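Local coordinates for protein putative fimbrium anchoring subunit Fim4B (Bacteroides ovatus, PDB 5CAG) that probably serves as the anchoring subunit of a fimbrium, as a FimB/Mfa2-family protein predicted to be a lipoprotein of the outer membrane, at residues W112-L117 with S142-Y147; G19-L24 with G59-V64. All blocks are in the same frame, centred on the assembly; numbering follows the deposited sequence.

Contact 1: W112-L117 with S142-Y147. With SO4 (sulfate ion), chain D.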
ATOM      1  N   TRP A 112       8.650   4.647   4.511  1.00 76.95           N
ATOM      2  CA  TRP A 112       7.812   5.710   3.970  1.00 76.68           C
ATOM      3  C   TRP A 112       6.372   5.274   3.834  1.00 82.06           C
ATOM      4  O   TRP A 112       6.127   4.080   3.683  1.00 82.70           O
ATOM      5  CB  TRP A 112       8.318   6.140   2.597  1.00 75.95           C
ATOM      6  CG  TRP A 112       9.745   6.586   2.554  1.00 78.79           C
ATOM      7  CD1 TRP A 112      10.801   5.894   2.046  1.00 83.43           C
ATOM      8  CD2 TRP A 112      10.255   7.865   2.947  1.00 79.20           C
ATOM      9  NE1 TRP A 112      11.954   6.641   2.149  1.00 84.26           N
ATOM     10  CE2 TRP A 112      11.643   7.864   2.678  1.00 84.93           C
ATOM     11  CE3 TRP A 112       9.676   9.017   3.505  1.00 79.84           C
ATOM     12  CZ2 TRP A 112      12.456   8.967   2.949  1.00 85.15           C
ATOM     13  CZ3 TRP A 112      10.481  10.120   3.747  1.00 81.98           C
ATOM     14  CH2 TRP A 112      11.852  10.089   3.476  1.00 84.10           C
ATOM     15  N   SER A 113       5.413   6.236   3.881  1.00 78.65           N
ATOM     16  CA  SER A 113       3.980   5.947   3.681  1.00 77.58           C
ATOM     17  C   SER A 113       3.757   5.591   2.218  1.00 79.82           C
ATOM     18  O   SER A 113       4.391   6.193   1.344  1.00 79.31           O
ATOM     19  CB  SER A 113       3.077   7.113   4.091  1.00 80.42           C
ATOM     20  OG  SER A 113       3.800   8.270   4.486  1.00 90.96           O
ATOM     21  N   PRO A 114       2.956   4.542   1.941  1.00 74.86           N
ATOM     22  CA  PRO A 114       2.775   4.110   0.557  1.00 73.86           C
ATOM     23  C   PRO A 114       1.926   5.073  -0.244  1.00 77.51           C
ATOM     24  O   PRO A 114       0.925   5.555   0.267  1.00 76.74           O
ATOM     25  CB  PRO A 114       2.084   2.762   0.714  1.00 75.54           C
ATOM     26  CG  PRO A 114       1.366   2.850   1.982  1.00 79.91           C
ATOM     27  CD  PRO A 114       2.237   3.651   2.871  1.00 76.12           C
ATOM     28  N   ASP A 115       2.330   5.366  -1.501  1.00 75.35           N
ATOM     29  CA  ASP A 115       1.529   6.229  -2.370  1.00 74.84           C
ATOM     30  C   ASP A 115       0.416   5.367  -3.013  1.00 80.19           C
ATOM     31  O   ASP A 115       0.228   4.228  -2.576  1.00 80.31           O
ATOM     32  CB  ASP A 115       2.362   7.030  -3.379  1.00 76.73           C
ATOM     33  CG  ASP A 115       3.322   6.275  -4.251  1.00 85.75           C
ATOM     34  OD1 ASP A 115       4.018   5.372  -3.729  1.00 84.36           O
ATOM     35  OD2 ASP A 115       3.460   6.657  -5.433  1.00 96.84           O
ATOM     36  N   SER A 116      -0.387   5.908  -3.948  1.00 76.25           N
ATOM     37  CA  SER A 116      -1.533   5.139  -4.426  1.00 75.29           C
ATOM     38  C   SER A 116      -1.158   3.911  -5.266  1.00 76.38           C
ATOM     39  O   SER A 116      -0.359   3.998  -6.192  1.00 76.31           O
ATOM     40  CB  SER A 116      -2.513   6.032  -5.164  1.00 80.07           C
ATOM     41  OG  SER A 116      -2.982   7.006  -4.244  1.00 92.99           O
ATOM     42  N   LEU A 117      -1.712   2.746  -4.863  1.00 70.80           N
ATOM     43  CA  LEU A 117      -1.550   1.454  -5.546  1.00 69.07           C
ATOM     44  C   LEU A 117      -2.929   0.883  -5.845  1.00 72.27           C
ATOM     45  O   LEU A 117      -3.831   0.942  -4.987  1.00 71.37           O
ATOM     46  CB  LEU A 117      -0.699   0.458  -4.743  1.00 67.75           C
ATOM     47  CG  LEU A 117      -0.349  -0.854  -5.410  1.00 70.65           C
ATOM     48  CD1 LEU A 117       0.688  -0.688  -6.536  1.00 69.58           C
ATOM     49  CD2 LEU A 117       0.148  -1.793  -4.407  1.00 72.86           C
ATOM     50  N   SER A 142      -8.270   0.191  -5.183  1.00 73.42           N
ATOM     51  CA  SER A 142      -7.316   0.971  -4.415  1.00 72.06           C
ATOM     52  C   SER A 142      -7.019   0.218  -3.144  1.00 78.48           C
ATOM     53  O   SER A 142      -7.915   0.029  -2.329  1.00 80.25           O
ATOM     54  CB  SER A 142      -7.816   2.375  -4.130  1.00 74.00           C
ATOM     55  OG  SER A 142      -6.726   3.074  -3.545  1.00 89.13           O
ATOM     56  N   VAL A 143      -5.785  -0.290  -3.011  1.00 74.72           N
ATOM     57  CA  VAL A 143      -5.390  -1.084  -1.845  1.00 73.93           C
ATOM     58  C   VAL A 143      -4.639  -0.241  -0.793  1.00 75.19           C
ATOM     59  O   VAL A 143      -4.079  -0.796   0.142  1.00 74.75           O
ATOM     60  CB  VAL A 143      -4.570  -2.303  -2.282  1.00 78.51           C
ATOM     61  CG1 VAL A 143      -5.430  -3.263  -3.088  1.00 78.98           C
ATOM     62  CG2 VAL A 143      -3.344  -1.880  -3.076  1.00 78.21           C
ATOM     63  N   VAL A 144      -4.652   1.091  -0.928  1.00 70.96           N
ATOM     64  CA  VAL A 144      -4.008   1.977   0.041  1.00 69.69           C
ATOM     65  C   VAL A 144      -5.072   2.825   0.726  1.00 73.85           C
ATOM     66  O   VAL A 144      -5.775   3.570   0.042  1.00 74.25           O
ATOM     67  CB  VAL A 144      -2.931   2.870  -0.602  1.00 71.93           C
ATOM     68  CG1 VAL A 144      -2.372   3.843   0.425  1.00 71.71           C
ATOM     69  CG2 VAL A 144      -1.824   2.046  -1.230  1.00 71.09           C
ATOM     70  N   LYS A 145      -5.189   2.704   2.068  1.00 69.88           N
ATOM     71  CA  LYS A 145      -6.130   3.468   2.905  1.00 69.02           C
ATOM     72  C   LYS A 145      -5.456   4.776   3.369  1.00 73.79           C
ATOM     73  O   LYS A 145      -4.293   4.738   3.768  1.00 73.72           O
ATOM     74  CB  LYS A 145      -6.613   2.641   4.137  1.00 69.89           C
ATOM     75  CG  LYS A 145      -7.604   1.473   3.878  1.00 63.62           C
ATOM     76  CD  LYS A 145      -8.345   0.992   5.176  1.00 75.24           C
ATOM     77  CE  LYS A 145      -9.503  -0.021   5.005  1.00 97.18           C
ATOM     78  NZ  LYS A 145      -9.170  -1.456   5.375  1.00102.43           N
ATOM     79  N   LYS A 146      -6.160   5.927   3.280  1.00 70.66           N
ATOM     80  CA  LYS A 146      -5.664   7.213   3.791  1.00 70.22           C
ATOM     81  C   LYS A 146      -6.190   7.429   5.217  1.00 77.55           C
ATOM     82  O   LYS A 146      -7.355   7.124   5.504  1.00 78.23           O
ATOM     83  CB  LYS A 146      -6.105   8.401   2.931  1.00 71.84           C
ATOM     84  CG  LYS A 146      -5.706   8.410   1.471  1.00 83.38           C
ATOM     85  CD  LYS A 146      -6.535   9.490   0.761  1.00 93.12           C
ATOM     86  CE  LYS A 146      -6.344   9.566  -0.735  1.00115.67           C
ATOM     87  NZ  LYS A 146      -7.482  10.263  -1.409  1.00130.96           N
ATOM     88  N   TYR A 147      -5.357   8.002   6.088  1.00 75.15           N
ATOM     89  CA  TYR A 147      -5.708   8.340   7.467  1.00 75.94           C
ATOM     90  C   TYR A 147      -5.270   9.768   7.784  1.00 79.71           C
ATOM     91  O   TYR A 147      -4.319  10.282   7.185  1.00 80.06           O
ATOM     92  CB  TYR A 147      -5.045   7.387   8.451  1.00 77.62           C
ATOM     93  CG  TYR A 147      -5.308   5.915   8.243  1.00 79.92           C
ATOM     94  CD1 TYR A 147      -4.525   5.164   7.372  1.00 80.26           C
ATOM     95  CD2 TYR A 147      -6.232   5.236   9.035  1.00 82.46           C
ATOM     96  CE1 TYR A 147      -4.719   3.795   7.219  1.00 80.13           C
ATOM     97  CE2 TYR A 147      -6.429   3.862   8.899  1.00 83.68           C
ATOM     98  CZ  TYR A 147      -5.669   3.143   7.987  1.00 87.14           C
ATOM     99  OH  TYR A 147      -5.862   1.784   7.833  1.00 84.39           O
TER
HETATM  100  S   SO4 D 403      -7.394   9.341  -5.494  1.00207.07           S
HETATM  101  O1  SO4 D 403      -6.045   9.923  -5.500  1.00206.72           O
HETATM  102  O2  SO4 D 403      -8.152   9.814  -6.646  1.00206.24           O
HETATM  103  O3  SO4 D 403      -7.292   7.877  -5.526  1.00206.71           O
HETATM  104  O4  SO4 D 403      -8.102   9.755  -4.286  1.00207.80           O

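Contact 2: G19-L24 with G59-V64. With SO4 (sulfate ion), chain C.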
ATOM      1  N   GLY A  19      -4.923 -14.266 -28.560  1.00138.75           N
ATOM      2  CA  GLY A  19      -4.764 -12.993 -27.863  1.00133.10           C
ATOM      3  C   GLY A  19      -5.951 -12.575 -27.011  1.00129.44           C
ATOM      4  O   GLY A  19      -7.088 -13.009 -27.246  1.00129.71           O
ATOM      5  N   VAL A  20      -5.685 -11.748 -25.989  1.00118.49           N
ATOM      6  CA  VAL A  20      -6.726 -11.213 -25.114  1.00113.03           C
ATOM      7  C   VAL A  20      -6.776  -9.689 -25.280  1.00111.89           C
ATOM      8  O   VAL A  20      -5.817  -9.091 -25.769  1.00112.05           O
ATOM      9  CB  VAL A  20      -6.622 -11.636 -23.625  1.00113.70           C
ATOM     10  CG1 VAL A  20      -6.787 -13.138 -23.456  1.00114.60           C
ATOM     11  CG2 VAL A  20      -5.335 -11.149 -22.982  1.00112.45           C
ATOM     12  N   ASP A  21      -7.913  -9.082 -24.921  1.00104.37           N
ATOM     13  CA  ASP A  21      -8.113  -7.647 -25.002  1.00102.29           C
ATOM     14  C   ASP A  21      -8.674  -7.171 -23.672  1.00102.06           C
ATOM     15  O   ASP A  21      -9.845  -7.409 -23.343  1.00101.25           O
ATOM     16  CB  ASP A  21      -9.017  -7.270 -26.192  1.00106.06           C
ATOM     17  CG  ASP A  21      -9.114  -5.785 -26.537  1.00119.48           C
ATOM     18  OD1 ASP A  21      -8.621  -4.940 -25.737  1.00119.06           O
ATOM     19  OD2 ASP A  21      -9.730  -5.459 -27.572  1.00127.44           O
ATOM     20  N   ILE A  22      -7.809  -6.515 -22.891  1.00 94.86           N
ATOM     21  CA  ILE A  22      -8.156  -5.989 -21.582  1.00 90.26           C
ATOM     22  C   ILE A  22      -8.627  -4.547 -21.721  1.00 92.00           C
ATOM     23  O   ILE A  22      -7.955  -3.728 -22.348  1.00 92.46           O
ATOM     24  CB  ILE A  22      -6.945  -6.131 -20.619  1.00 91.25           C
ATOM     25  CG1 ILE A  22      -6.676  -7.615 -20.304  1.00 92.29           C
ATOM     26  CG2 ILE A  22      -7.123  -5.318 -19.330  1.00 88.63           C
ATOM     27  CD1 ILE A  22      -5.206  -7.983 -20.258  1.00 99.63           C
ATOM     28  N   LYS A  23      -9.814  -4.263 -21.172  1.00 86.82           N
ATOM     29  CA  LYS A  23     -10.362  -2.914 -21.052  1.00 85.64           C
ATOM     30  C   LYS A  23     -10.420  -2.593 -19.566  1.00 86.11           C
ATOM     31  O   LYS A  23     -10.902  -3.413 -18.783  1.00 85.14           O
ATOM     32  CB  LYS A  23     -11.731  -2.751 -21.730  1.00 89.21           C
ATOM     33  CG  LYS A  23     -12.219  -1.293 -21.754  1.00101.75           C
ATOM     34  CD  LYS A  23     -13.748  -1.192 -21.864  1.00116.63           C
ATOM     35  CE  LYS A  23     -14.311   0.130 -21.378  1.00128.88           C
ATOM     36  NZ  LYS A  23     -15.544   0.523 -22.126  1.00140.84           N
ATOM     37  N   LEU A  24      -9.876  -1.444 -19.170  1.00 81.34           N
ATOM     38  CA  LEU A  24      -9.859  -1.037 -17.769  1.00 79.20           C
ATOM     39  C   LEU A  24     -10.764   0.142 -17.548  1.00 85.05           C
ATOM     40  O   LEU A  24     -10.711   1.113 -18.298  1.00 86.58           O
ATOM     41  CB  LEU A  24      -8.442  -0.701 -17.270  1.00 78.10           C
ATOM     42  CG  LEU A  24      -7.408  -1.824 -17.311  1.00 82.90           C
ATOM     43  CD1 LEU A  24      -6.041  -1.292 -17.057  1.00 82.82           C
ATOM     44  CD2 LEU A  24      -7.701  -2.879 -16.302  1.00 83.54           C
ATOM     45  N   GLY A  59      -5.967  -0.098 -20.807  1.00 92.28           N
ATOM     46  CA  GLY A  59      -5.755  -1.500 -21.151  1.00 92.81           C
ATOM     47  C   GLY A  59      -5.196  -1.650 -22.548  1.00 98.64           C
ATOM     48  O   GLY A  59      -4.566  -0.723 -23.068  1.00 99.19           O
ATOM     49  N   GLY A  60      -5.425  -2.813 -23.148  1.00 96.74           N
ATOM     50  CA  GLY A  60      -4.985  -3.110 -24.505  1.00100.04           C
ATOM     51  C   GLY A  60      -4.884  -4.581 -24.852  1.00106.95           C
ATOM     52  O   GLY A  60      -5.200  -5.446 -24.029  1.00105.55           O
ATOM     53  N   GLU A  61      -4.449  -4.864 -26.092  1.00107.23           N
ATOM     54  CA  GLU A  61      -4.242  -6.217 -26.604  1.00109.29           C
ATOM     55  C   GLU A  61      -2.968  -6.821 -26.002  1.00112.44           C
ATOM     56  O   GLU A  61      -1.991  -6.107 -25.764  1.00111.53           O
ATOM     57  CB  GLU A  61      -4.156  -6.209 -28.133  1.00114.70           C
ATOM     58  CG  GLU A  61      -5.475  -5.904 -28.821  1.00129.35           C
ATOM     59  CD  GLU A  61      -5.966  -6.981 -29.767  1.00154.84           C
ATOM     60  OE1 GLU A  61      -5.147  -7.835 -30.185  1.00147.60           O
ATOM     61  OE2 GLU A  61      -7.177  -6.973 -30.086  1.00150.91           O
HETATM   62  N   MSE A  62      -2.980  -8.142 -25.780  1.00109.16           N
HETATM   63  CA  MSE A  62      -1.893  -8.908 -25.163  1.00108.61           C
HETATM   64  C   MSE A  62      -2.004 -10.376 -25.590  1.00114.95           C
HETATM   65  O   MSE A  62      -3.067 -10.963 -25.434  1.00114.17           O
HETATM   66  CB  MSE A  62      -2.042  -8.770 -23.647  1.00107.29           C
HETATM   67  CG  MSE A  62      -0.882  -9.301 -22.856  1.00114.42           C
HETATM   68 SE   MSE A  62      -1.296  -9.191 -20.969  0.75118.52          SE
HETATM   69  CE  MSE A  62      -1.565  -7.364 -20.875  1.00113.43           C
ATOM     70  N   LYS A  63      -0.946 -10.972 -26.139  1.00115.08           N
ATOM     71  CA  LYS A  63      -1.093 -12.350 -26.620  1.00117.61           C
ATOM     72  C   LYS A  63      -0.672 -13.365 -25.564  1.00120.35           C
ATOM     73  O   LYS A  63       0.508 -13.590 -25.309  1.00122.18           O
ATOM     74  CB  LYS A  63      -0.388 -12.578 -27.971  1.00124.03           C
ATOM     75  CG  LYS A  63      -1.192 -11.995 -29.138  1.00138.80           C
ATOM     76  CD  LYS A  63      -0.360 -11.844 -30.401  1.00155.80           C
ATOM     77  CE  LYS A  63      -1.108 -11.149 -31.516  1.00167.30           C
ATOM     78  NZ  LYS A  63      -0.311 -11.101 -32.777  1.00175.59           N
ATOM     79  N   VAL A  64      -1.685 -13.957 -24.945  1.00113.76           N
ATOM     80  CA  VAL A  64      -1.590 -14.976 -23.913  1.00112.59           C
ATOM     81  C   VAL A  64      -1.870 -16.331 -24.570  1.00121.97           C
ATOM     82  O   VAL A  64      -2.913 -16.489 -25.217  1.00122.63           O
ATOM     83  CB  VAL A  64      -2.583 -14.664 -22.749  1.00111.60           C
ATOM     84  CG1 VAL A  64      -2.655 -15.798 -21.734  1.00110.84           C
ATOM     85  CG2 VAL A  64      -2.218 -13.363 -22.051  1.00108.52           C
TER
HETATM   86  S   SO4 C 402       2.323  -8.961 -27.291  1.00182.92           S
HETATM   87  O1  SO4 C 402       3.272  -9.653 -28.169  1.00183.02           O
HETATM   88  O2  SO4 C 402       2.801  -7.593 -27.058  1.00182.81           O
HETATM   89  O3  SO4 C 402       1.009  -8.891 -27.937  1.00182.79           O
HETATM   90  O4  SO4 C 402       2.220  -9.705 -26.017  1.00181.80           O

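Contact 1: W112-L117 with S142-Y147
Pro114 meets Val144 first, the ring passing at a slant with its CG 4.2 Å from Val144 CG1. The proline carbonyl is engaged by the hydroxyl of Thr203, on strand 197-205, where Thr203 and Phe205 also pack against Val144. At Asp115 the main chain makes the contact: its O lies 3.3 Å from Val144 CG2. Asp115 points its CB away from strand 144-147, and its carboxylate is held by the backbone N atoms of Glu79 and Ile81. Leu117 contributes most from its segment. Its O accepts a hydrogen bond from Val143 N (3.0 Å, 159° at the hydrogen) and receives a CA-H...O contact from Ser142 CA at 3.5 Å. With CG anti to the backbone N (chi1 -174°), the leucine sends CD2 to within 3.7 Å of Val143 CG2, while its CB rests against Val144 CG2. Beyond this patch, Lys146 NZ reaches sulfate O4 at 3.0 Å; Thr30 also binds this ion, probably acquired from the crystallisation liquor. One directional backbone bond thus fixes Leu117 O against Val143, while the less directional apolar contacts of Pro114, Leu117, Val143 and Val144 help join the loop entering strand 118-127 to strand 134-154.

Contact 2: G19-L24 with G59-V64
Val20, Ile22 and Met62 project from one face of an antiparallel strand pair, Asp21 and Glu61 from the other. On the first face, Val20 and Val64 slant across each other, their CG2 methyls 3.9 Å apart, and Val20 CG2 also lies near Met62 CB. Farther along, Met62, present as selenomethionine, runs out extended, and the bend at its last torsion (chi3 -59°) brings CE to Ile22 CD1 at 3.7 Å. Val39 and Phe41 of strand 36-43 cover Met62, while Leu136 and Trp138 of strand 134-154 meet Val20 and Ile22, making this the buried, apolar face. On the opposite face the carboxylates of Asp21 and Glu61 cross with their planes 57° apart, Asp21 OD2 and Glu61 OE2 being separated by 3.9 Å. Between the faces the backbones pair closely: Val20 N donates to Met62 O (2.8 Å), Met62 N returns a bond to Val20 O, and Ile22 N binds Gly60 O at 3.0 Å. The bond from Gly60 N to Ile22 O is weak. At the far end, Lys63 N makes two weak bonds to a sulfate, probably from the crystallisation liquor. Cohesion therefore comes from the backbone bonds and the apolar face; the two like charges probably add nothing to it and, if both are ionised, would oppose it slightly.

Contact 2 is complete before contact 1 begins along the chain, and both belong to the DUF5119 region, a family of the transthyretin clan. Their centres are 27 Å apart and their nearest atoms about 12 Å, so they do not touch. The common element is the long strand 134-154: its early part runs parallel beside strand 20-25 of contact 2, and residues 142-147 farther along supply one side of contact 1. The centre of contact 2 lies about 26 Å from the centre of the chain, that of contact 1 about 4 Å. Strand 134-154, although interrupted by a bulge or short loop, thus links an outlying strand pair with the middle of this elongated, beta-rich protein.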